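Local coordinates for protein glycine oxidase (Bacillus cereus ATCC 14579, PDB 7CYX) that binds FAD and probably catalyses the oxidation of glycine by oxygen to glyoxylate, ammonium and hydrogen peroxide, at residues 7-12 / 17-22; 24-29 / 347-352; 261-266 / 282-287. All blocks are in the same frame, centred on the assembly; numbering follows the deposited sequence.

Contact 1. Residues 7-12 / 17-22. With FAD (flavin-adenine dinucleotide), chain C.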
loop_
_atom_site.group_PDB
_atom_site.type_symbol
_atom_site.label_atom_id
_atom_site.label_comp_id
_atom_site.label_asym_id
_atom_site.label_seq_id
_atom_site.Cartn_x
_atom_site.Cartn_y
_atom_site.Cartn_z
ATOM N N VAL A 7 15.931 25.037 1.239
ATOM C CA VAL A 7 16.846 23.984 1.646
ATOM C C VAL A 7 16.840 22.850 0.611
ATOM O O VAL A 7 15.787 22.354 0.211
ATOM C CB VAL A 7 16.590 23.513 3.095
ATOM C CG1 VAL A 7 15.389 24.202 3.739
ATOM C CG2 VAL A 7 16.498 22.004 3.226
ATOM N N ALA A 8 18.053 22.497 0.161
ATOM C CA ALA A 8 18.357 21.192 -0.438
ATOM C C ALA A 8 18.628 20.181 0.681
ATOM O O ALA A 8 19.343 20.485 1.645
ATOM C CB ALA A 8 19.538 21.287 -1.361
ATOM N N ILE A 9 18.041 18.992 0.537
ATOM C CA ILE A 9 18.177 17.895 1.481
ATOM C C ILE A 9 18.926 16.773 0.753
ATOM O O ILE A 9 18.517 16.328 -0.312
ATOM C CB ILE A 9 16.792 17.465 2.004
ATOM C CG1 ILE A 9 16.114 18.626 2.735
ATOM C CG2 ILE A 9 16.865 16.214 2.863
ATOM C CD1 ILE A 9 14.622 18.459 2.953
ATOM N N ILE A 10 20.057 16.369 1.331
ATOM C CA ILE A 10 20.880 15.334 0.777
ATOM C C ILE A 10 20.382 14.010 1.344
ATOM O O ILE A 10 20.626 13.691 2.532
ATOM C CB ILE A 10 22.369 15.575 1.085
ATOM C CG1 ILE A 10 22.794 16.973 0.659
ATOM C CG2 ILE A 10 23.226 14.510 0.428
ATOM C CD1 ILE A 10 24.279 17.185 0.685
ATOM N N GLY A 11 19.670 13.267 0.488
ATOM C CA GLY A 11 19.217 11.936 0.820
ATOM C C GLY A 11 17.708 11.864 0.930
ATOM O O GLY A 11 17.101 12.704 1.605
ATOM N N GLY A 12 17.148 10.819 0.305
ATOM C CA GLY A 12 15.723 10.581 0.141
ATOM C C GLY A 12 15.225 9.367 0.910
ATOM O O GLY A 12 14.187 8.777 0.551
ATOM N N SER A 17 13.229 12.588 3.778
ATOM C CA SER A 17 11.855 12.756 3.345
ATOM C C SER A 17 11.033 13.360 4.495
ATOM O O SER A 17 10.191 14.223 4.244
ATOM C CB SER A 17 11.267 11.475 2.828
ATOM O OG SER A 17 11.979 11.010 1.678
ATOM N N SER A 18 11.300 12.958 5.749
ATOM C CA SER A 18 10.548 13.529 6.881
ATOM C C SER A 18 10.839 15.026 6.968
ATOM O O SER A 18 9.940 15.829 7.065
ATOM C CB SER A 18 10.850 12.851 8.187
ATOM O OG SER A 18 10.255 13.531 9.287
ATOM N N VAL A 19 12.121 15.382 6.886
ATOM C CA VAL A 19 12.531 16.777 6.899
ATOM C C VAL A 19 11.830 17.509 5.738
ATOM O O VAL A 19 11.282 18.583 5.911
ATOM C CB VAL A 19 14.070 16.881 6.846
ATOM C CG1 VAL A 19 14.547 18.310 6.676
ATOM C CG2 VAL A 19 14.724 16.271 8.088
ATOM N N ALA A 20 11.840 16.911 4.542
ATOM C CA ALA A 20 11.211 17.507 3.378
ATOM C C ALA A 20 9.738 17.806 3.693
ATOM O O ALA A 20 9.272 18.873 3.426
ATOM C CB ALA A 20 11.356 16.596 2.184
ATOM N N HIS A 21 9.035 16.841 4.297
ATOM C CA HIS A 21 7.612 16.964 4.602
ATOM C C HIS A 21 7.335 18.200 5.463
ATOM O O HIS A 21 6.527 19.004 5.088
ATOM C CB HIS A 21 7.081 15.723 5.319
ATOM C CG HIS A 21 5.763 15.940 5.991
ATOM N ND1 HIS A 21 4.574 15.967 5.291
ATOM C CD2 HIS A 21 5.445 16.176 7.281
ATOM C CE1 HIS A 21 3.575 16.193 6.126
ATOM N NE2 HIS A 21 4.083 16.324 7.358
ATOM N N PHE A 22 7.979 18.294 6.633
ATOM C CA PHE A 22 7.687 19.332 7.623
ATOM C C PHE A 22 8.035 20.731 7.096
ATOM O O PHE A 22 7.282 21.664 7.370
ATOM C CB PHE A 22 8.390 19.049 8.952
ATOM C CG PHE A 22 7.776 17.910 9.716
ATOM C CD1 PHE A 22 6.638 18.105 10.490
ATOM C CD2 PHE A 22 8.291 16.626 9.608
ATOM C CE1 PHE A 22 6.059 17.046 11.173
ATOM C CE2 PHE A 22 7.696 15.563 10.275
ATOM C CZ PHE A 22 6.592 15.775 11.071
HETATM P PA FAD C . 18.563 5.756 4.418
HETATM O O1A FAD C . 17.186 5.232 4.314
HETATM O O2A FAD C . 19.680 4.806 4.089
HETATM O O5B FAD C . 18.605 7.073 3.558
HETATM C C5B FAD C . 19.826 7.601 3.157
HETATM C C4B FAD C . 19.611 7.988 1.719
HETATM O O4B FAD C . 20.599 8.940 1.372
HETATM C C3B FAD C . 19.784 6.821 0.773
HETATM O O3B FAD C . 18.560 6.703 0.014
HETATM C C2B FAD C . 20.960 7.184 -0.130
HETATM O O2B FAD C . 20.668 6.909 -1.507
HETATM C C1B FAD C . 21.033 8.672 0.035
HETATM N N9A FAD C . 22.352 9.271 -0.153
HETATM C C8A FAD C . 23.464 8.952 0.538
HETATM N N7A FAD C . 24.500 9.709 0.129
HETATM C C5A FAD C . 24.029 10.557 -0.799
HETATM C C6A FAD C . 24.617 11.619 -1.612
HETATM N N6A FAD C . 25.934 11.875 -1.458
HETATM N N1A FAD C . 23.819 12.257 -2.509
HETATM C C2A FAD C . 22.527 11.929 -2.632
HETATM N N3A FAD C . 21.919 10.956 -1.915
HETATM C C4A FAD C . 22.614 10.265 -0.990
HETATM N N1 FAD C . 14.138 1.371 12.575
HETATM C C2 FAD C . 13.059 1.417 13.421
HETATM O O2 FAD C . 12.776 2.554 13.872
HETATM N N3 FAD C . 12.336 0.319 13.747
HETATM C C4 FAD C . 12.635 -0.880 13.201
HETATM O O4 FAD C . 11.973 -1.926 13.431
HETATM C C4X FAD C . 13.811 -0.986 12.300
HETATM N N5 FAD C . 14.189 -2.152 11.764
HETATM C C5X FAD C . 15.245 -2.218 10.928
HETATM C C6 FAD C . 15.588 -3.436 10.367
HETATM C C7 FAD C . 16.676 -3.525 9.516
HETATM C C7M FAD C . 17.069 -4.861 8.911
HETATM C C8 FAD C . 17.451 -2.334 9.184
HETATM C C8M FAD C . 18.640 -2.402 8.235
HETATM C C9 FAD C . 17.106 -1.141 9.732
HETATM C C9A FAD C . 16.037 -1.019 10.590
HETATM N N10 FAD C . 15.671 0.223 11.127
HETATM C C10 FAD C . 14.564 0.243 12.006
HETATM C "C1'" FAD C . 16.449 1.455 10.936
HETATM C "C2'" FAD C . 16.056 2.403 9.849
HETATM O "O2'" FAD C . 16.064 1.676 8.609
HETATM C "C3'" FAD C . 17.092 3.513 9.820
HETATM O "O3'" FAD C . 17.500 3.930 11.156
HETATM C "C4'" FAD C . 16.542 4.619 8.910
HETATM O "O4'" FAD C . 16.068 4.056 7.675
HETATM C "C5'" FAD C . 17.590 5.626 8.519
HETATM O "O5'" FAD C . 17.025 6.439 7.508
HETATM P P FAD C . 17.963 7.430 6.686
HETATM O O1P FAD C . 18.920 8.115 7.592
HETATM O O2P FAD C . 17.068 8.212 5.762
HETATM O O3P FAD C . 18.857 6.314 5.915
#

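Contact 2. Residues 24-29 / 347-352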
loop_
_atom_site.group_PDB
_atom_site.type_symbol
_atom_site.label_atom_id
_atom_site.label_comp_id
_atom_site.label_asym_id
_atom_site.label_seq_id
_atom_site.Cartn_x
_atom_site.Cartn_y
_atom_site.Cartn_z
ATOM N N ALA A 24 8.404 21.836 3.726
ATOM C CA ALA A 24 7.509 22.160 2.590
ATOM C C ALA A 24 6.093 22.472 3.087
ATOM O O ALA A 24 5.409 23.327 2.552
ATOM C CB ALA A 24 7.458 21.017 1.603
ATOM N N GLU A 25 5.650 21.730 4.093
ATOM C CA GLU A 25 4.336 21.938 4.678
ATOM C C GLU A 25 4.203 23.388 5.170
ATOM O O GLU A 25 3.134 23.963 5.068
ATOM C CB GLU A 25 4.122 20.963 5.834
ATOM C CG GLU A 25 2.695 20.480 5.947
ATOM C CD GLU A 25 2.487 19.477 7.066
ATOM O OE1 GLU A 25 3.271 19.498 8.053
ATOM O OE2 GLU A 25 1.547 18.669 6.940
ATOM N N ARG A 26 5.304 23.942 5.698
ATOM C CA ARG A 26 5.391 25.293 6.282
ATOM C C ARG A 26 5.804 26.324 5.222
ATOM O O ARG A 26 6.205 27.425 5.574
ATOM C CB ARG A 26 6.409 25.312 7.436
ATOM C CG ARG A 26 5.961 24.606 8.712
ATOM C CD ARG A 26 7.136 24.429 9.682
ATOM N NE ARG A 26 6.907 23.456 10.745
ATOM C CZ ARG A 26 7.641 23.343 11.853
ATOM N NH1 ARG A 26 8.637 24.184 12.081
ATOM N NH2 ARG A 26 7.392 22.371 12.720
ATOM N N GLY A 27 5.748 25.957 3.934
ATOM C CA GLY A 27 5.911 26.906 2.815
ATOM C C GLY A 27 7.352 27.164 2.379
ATOM O O GLY A 27 7.599 28.143 1.648
ATOM N N HIS A 28 8.306 26.313 2.797
ATOM C CA HIS A 28 9.715 26.433 2.373
ATOM C C HIS A 28 9.909 25.719 1.034
ATOM O O HIS A 28 9.402 24.633 0.873
ATOM C CB HIS A 28 10.669 25.788 3.379
ATOM C CG HIS A 28 10.720 26.447 4.707
ATOM N ND1 HIS A 28 11.774 27.245 5.085
ATOM C CD2 HIS A 28 9.869 26.410 5.752
ATOM C CE1 HIS A 28 11.570 27.677 6.307
ATOM N NE2 HIS A 28 10.410 27.177 6.743
ATOM N N LYS A 29 10.658 26.324 0.104
ATOM C CA LYS A 29 10.926 25.699 -1.185
ATOM C C LYS A 29 12.118 24.745 -1.031
ATOM O O LYS A 29 13.248 25.149 -0.760
ATOM C CB LYS A 29 11.070 26.766 -2.276
ATOM C CG LYS A 29 9.821 27.621 -2.505
ATOM C CD LYS A 29 8.493 26.982 -2.046
ATOM C CE LYS A 29 7.299 27.916 -2.095
ATOM N NZ LYS A 29 6.521 27.743 -3.343
ATOM N N TYR A 347 11.697 18.640 14.435
ATOM C CA TYR A 347 12.763 19.344 15.135
ATOM C C TYR A 347 13.618 20.137 14.151
ATOM O O TYR A 347 13.909 21.318 14.379
ATOM C CB TYR A 347 13.698 18.395 15.884
ATOM C CG TYR A 347 14.936 19.083 16.401
ATOM C CD1 TYR A 347 14.888 19.845 17.556
ATOM C CD2 TYR A 347 16.136 19.038 15.708
ATOM C CE1 TYR A 347 16.010 20.501 18.031
ATOM C CE2 TYR A 347 17.273 19.683 16.173
ATOM C CZ TYR A 347 17.205 20.423 17.342
ATOM O OH TYR A 347 18.291 21.073 17.853
ATOM N N MET A 348 14.024 19.465 13.070
ATOM C CA MET A 348 14.905 20.067 12.110
ATOM C C MET A 348 14.212 21.308 11.515
ATOM O O MET A 348 14.815 22.355 11.389
ATOM C CB MET A 348 15.288 19.056 11.019
ATOM C CG MET A 348 16.781 18.982 10.710
ATOM S SD MET A 348 17.946 18.819 12.106
ATOM C CE MET A 348 17.168 17.490 13.013
ATOM N N ALA A 349 12.923 21.202 11.186
ATOM C CA ALA A 349 12.223 22.338 10.597
ATOM C C ALA A 349 12.093 23.489 11.615
ATOM O O ALA A 349 12.306 24.649 11.249
ATOM C CB ALA A 349 10.884 21.913 10.052
ATOM N N ASP A 350 11.793 23.163 12.881
ATOM C CA ASP A 350 11.765 24.153 13.968
ATOM C C ASP A 350 13.117 24.880 14.031
ATOM O O ASP A 350 13.161 26.116 14.049
ATOM C CB ASP A 350 11.420 23.511 15.315
ATOM C CG ASP A 350 9.940 23.280 15.585
ATOM O OD1 ASP A 350 9.097 23.651 14.723
ATOM O OD2 ASP A 350 9.639 22.738 16.669
ATOM N N LEU A 351 14.208 24.106 14.013
ATOM C CA LEU A 351 15.556 24.635 14.100
ATOM C C LEU A 351 15.901 25.486 12.871
ATOM O O LEU A 351 16.618 26.489 12.965
ATOM C CB LEU A 351 16.540 23.467 14.214
ATOM C CG LEU A 351 18.014 23.849 14.122
ATOM C CD1 LEU A 351 18.379 24.810 15.247
ATOM C CD2 LEU A 351 18.893 22.602 14.166
ATOM N N ILE A 352 15.468 25.042 11.697
ATOM C CA ILE A 352 15.751 25.790 10.487
ATOM C C ILE A 352 15.009 27.137 10.531
ATOM O O ILE A 352 15.510 28.104 10.003
ATOM C CB ILE A 352 15.404 24.950 9.240
ATOM C CG1 ILE A 352 16.441 23.836 9.049
ATOM C CG2 ILE A 352 15.265 25.835 8.005
ATOM C CD1 ILE A 352 16.079 22.778 8.020
#

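Contact 3. Residues 261-266 / 282-287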
loop_
_atom_site.group_PDB
_atom_site.type_symbol
_atom_site.label_atom_id
_atom_site.label_comp_id
_atom_site.label_asym_id
_atom_site.label_seq_id
_atom_site.Cartn_x
_atom_site.Cartn_y
_atom_site.Cartn_z
ATOM N N TYR A 261 4.563 -12.056 6.806
ATOM C CA TYR A 261 5.385 -12.167 8.047
ATOM C C TYR A 261 6.839 -11.823 7.717
ATOM O O TYR A 261 7.444 -12.433 6.817
ATOM C CB TYR A 261 5.183 -13.543 8.700
ATOM C CG TYR A 261 3.740 -13.719 9.094
ATOM C CD1 TYR A 261 2.818 -14.117 8.155
ATOM C CD2 TYR A 261 3.267 -13.302 10.329
ATOM C CE1 TYR A 261 1.471 -14.190 8.441
ATOM C CE2 TYR A 261 1.922 -13.383 10.644
ATOM C CZ TYR A 261 1.021 -13.812 9.687
ATOM O OH TYR A 261 -0.312 -13.884 9.942
ATOM N N VAL A 262 7.376 -10.819 8.426
ATOM C CA VAL A 262 8.743 -10.326 8.219
ATOM C C VAL A 262 9.581 -10.685 9.444
ATOM O O VAL A 262 9.161 -10.401 10.575
ATOM C CB VAL A 262 8.763 -8.806 7.952
ATOM C CG1 VAL A 262 10.170 -8.257 7.898
ATOM C CG2 VAL A 262 8.020 -8.450 6.683
ATOM N N ILE A 263 10.757 -11.293 9.201
ATOM C CA ILE A 263 11.545 -11.998 10.211
ATOM C C ILE A 263 13.022 -11.651 10.049
ATOM O O ILE A 263 13.605 -11.896 8.999
ATOM C CB ILE A 263 11.367 -13.520 10.072
ATOM C CG1 ILE A 263 9.915 -13.943 9.861
ATOM C CG2 ILE A 263 11.991 -14.237 11.254
ATOM C CD1 ILE A 263 9.774 -15.297 9.219
ATOM N N GLY A 264 13.635 -11.179 11.130
ATOM C CA GLY A 264 15.011 -10.714 11.125
ATOM C C GLY A 264 15.502 -10.411 12.541
ATOM O O GLY A 264 14.791 -10.672 13.498
ATOM N N ALA A 265 16.725 -9.898 12.689
ATOM C CA ALA A 265 17.600 -9.552 11.590
ATOM C C ALA A 265 19.054 -9.706 12.051
ATOM O O ALA A 265 19.370 -9.406 13.208
ATOM C CB ALA A 265 17.289 -8.137 11.165
ATOM N N THR A 266 19.925 -10.173 11.147
ATOM C CA THR A 266 21.336 -10.335 11.454
ATOM C C THR A 266 21.992 -8.967 11.603
ATOM O O THR A 266 21.452 -7.942 11.163
ATOM C CB THR A 266 22.121 -11.078 10.368
ATOM O OG1 THR A 266 22.061 -10.330 9.145
ATOM C CG2 THR A 266 21.625 -12.489 10.194
ATOM N N THR A 282 19.369 -19.349 6.948
ATOM C CA THR A 282 19.186 -20.596 7.716
ATOM C C THR A 282 19.113 -20.293 9.214
ATOM O O THR A 282 18.325 -20.883 9.945
ATOM C CB THR A 282 20.374 -21.557 7.556
ATOM O OG1 THR A 282 20.623 -21.782 6.176
ATOM C CG2 THR A 282 20.145 -22.880 8.253
ATOM N N SER A 283 20.029 -19.439 9.663
ATOM C CA SER A 283 20.100 -19.041 11.042
ATOM C C SER A 283 18.795 -18.329 11.445
ATOM O O SER A 283 18.203 -18.624 12.497
ATOM C CB SER A 283 21.326 -18.201 11.260
ATOM O OG SER A 283 21.454 -17.829 12.618
ATOM N N ILE A 284 18.301 -17.445 10.573
ATOM C CA ILE A 284 17.130 -16.636 10.888
ATOM C C ILE A 284 15.895 -17.522 10.978
ATOM O O ILE A 284 15.082 -17.373 11.899
ATOM C CB ILE A 284 16.894 -15.535 9.852
ATOM C CG1 ILE A 284 17.908 -14.405 10.014
ATOM C CG2 ILE A 284 15.456 -15.044 9.928
ATOM C CD1 ILE A 284 17.927 -13.444 8.838
ATOM N N LEU A 285 15.740 -18.400 9.994
ATOM C CA LEU A 285 14.555 -19.210 9.921
ATOM C C LEU A 285 14.532 -20.246 11.064
ATOM O O LEU A 285 13.472 -20.517 11.633
ATOM C CB LEU A 285 14.461 -19.849 8.534
ATOM C CG LEU A 285 13.708 -19.037 7.471
ATOM C CD1 LEU A 285 13.781 -19.711 6.109
ATOM C CD2 LEU A 285 12.253 -18.825 7.852
ATOM N N GLU A 286 15.679 -20.830 11.411
ATOM C CA GLU A 286 15.707 -21.848 12.454
ATOM C C GLU A 286 15.308 -21.208 13.793
ATOM O O GLU A 286 14.658 -21.854 14.642
ATOM C CB GLU A 286 17.084 -22.513 12.541
ATOM C CG GLU A 286 17.399 -23.436 11.369
ATOM C CD GLU A 286 16.829 -24.849 11.424
ATOM O OE1 GLU A 286 16.058 -25.169 12.376
ATOM O OE2 GLU A 286 17.151 -25.635 10.501
ATOM N N ARG A 287 15.731 -19.955 13.998
ATOM C CA ARG A 287 15.416 -19.248 15.218
ATOM C C ARG A 287 13.905 -18.982 15.231
ATOM O O ARG A 287 13.262 -19.072 16.289
ATOM C CB ARG A 287 16.241 -17.970 15.359
ATOM C CG ARG A 287 16.189 -17.367 16.757
ATOM C CD ARG A 287 17.186 -16.234 16.944
ATOM N NE ARG A 287 17.076 -15.523 18.218
ATOM C CZ ARG A 287 17.819 -14.471 18.543
ATOM N NH1 ARG A 287 18.756 -14.044 17.708
ATOM N NH2 ARG A 287 17.606 -13.834 19.682
#

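Contact 1. Residues 7-12 / 17-22
Flat groups flank the place where I9 meets V19 and A20, but none of them enters it. On the strand side, I10 CG2 sits over one face of the FAD adenine, 3.7 Å from N1A. On the helix side, the H21 ring turns its edge to F22, with CD2 of H21 3.6 Å above the centre of the F22 ring, so the two rings stand nearly at right angles. S18 OG lies at the rim of the F22 ring, in its plane, and is hydrogen-bonded to S341 O.

Between these flanks the contact is aliphatic. I9 places CG1 opposite its own carbonyl carbon (chi1 -61°) and runs on extended, which carries CD1 to the helix. There CD1 comes within 3.7 Å of V19 CG1 and 3.8 Å of A20 CB, and it also lies 3.6 Å from A20 N, resting against the helix backbone.

Further down, where the strand gives way to the turn, G12 O approaches S17 OG at 3.3 Å, but the hydroxyl is hydrogen-bonded to G13 O, one residue further along the turn. G11 has no side chain, and its CA comes within 3.3 Å of FAD O4B in the ribose.

G11, G13 and G16 match the GxGxxG pattern of a Rossmann-type dinucleotide fold, here the first strand, tight turn and helix of a beta-alpha-beta unit. E34 links the turn to the cofactor: its OE1 accepts from G12 N and its OE2 is hydrogen-bonded to FAD. With no hydrogen bond between the segments, apolar packing joins strand and helix, while S17 OG turns to G13 O and G12 N to E34 OE1. The bare G11 lets the ribose come up against the backbone, as in Rossmann-type dinucleotide folds.

Contact 2. Residues 24-29 / 347-352
R26 reaches over A349 to D350, its side chain crossing that of the aspartate at about a right angle. The arginine is extended from CG to NE and ends in a two-nitrogen, end-on grip on a single oxygen. D350 OD1 takes NH1 at 2.7 Å through its anti lone pair, and NH2 at 2.9 Å from above the carboxylate plane. Both bonds are bent at the hydrogen, and OD1 lies near the guanidinium plane, which is turned 38° from that of the carboxylate. A349 CB lies over one face of the guanidinium, toward its rim and 3.8 Å from NH1.

Beside this salt bridge, H28 brings CE1 obliquely to I352 CG2 at 4.5 Å, a looser touch. E353, just past the helix segment, ties both residues together: its OE1 pairs with R26 NH1 and its OE2 with H28 NE2. The loop that presents them leaves helix 14-25 through a Schellman motif, with G27 as the C-prime residue.

The contact thus fastens the loop that follows helix 14-25 to the C-terminal part of helix 341-352. Deeper in, A349 rests on L23, and I352 packs against strands 203-206 and 327-331 of the six-stranded sheet.

Contact 3. Residues 261-266 / 282-287
G264 and I284 mark the closest approach of the two backbones, with their CA atoms 6.3 Å apart. The strand is almost fully stretched at G264 (phi -172°, psi -176°); the peptide into A265 is modelled as cis, and the regular strand is interrupted here. The helix opposite is regular and points I284 toward the strand.

I284 does most of the touching, with its two branches sharing the work. CG2, anti to the backbone N, packs on I263 CG2 at 3.8 Å and lies equally close, 3.8 Å, to I263 O. The other branch runs on past this break, and its CD1 meets T266 CG2 at 4.1 Å, the two side chains crossing at about a right angle. T266 offers its methyl to the helix while its OG1 is hydrogen-bonded to E231 OE1. No hydrogen bond joins the segments; the grip is aliphatic.

A265 turns away from the helix and touches FAD, so the interrupted strand has the helix on one side and the cofactor on another. Helix 278-291 packs here on the eight-stranded mixed sheet, where strand 260-269 runs between strands 251-256 and 225-236. F251 of strand 251-256 touches both I263 and I284.

In the fold
Contacts 1 and 2 are neighbours, their centres about 9 Å apart, and both use helix 14-25: contact 1 sets its middle on strand 5-10, and contact 2 ties its far end to helix 341-352. They meet directly where F22 packs on A349 and V19 on M348. Contact 3 lies across the chain's centre, its own centre about 33 Å from that of contact 1 and about 39 Å from that of contact 2. Along the chain contact 1 closes first; contact 3 is nested inside the loop of contact 2. Contacts 1 and 2 belong to the Rossmann-type region at the ADP half of FAD, while contact 3 lies on the eight-stranded sheet, where A265 touches the cofactor.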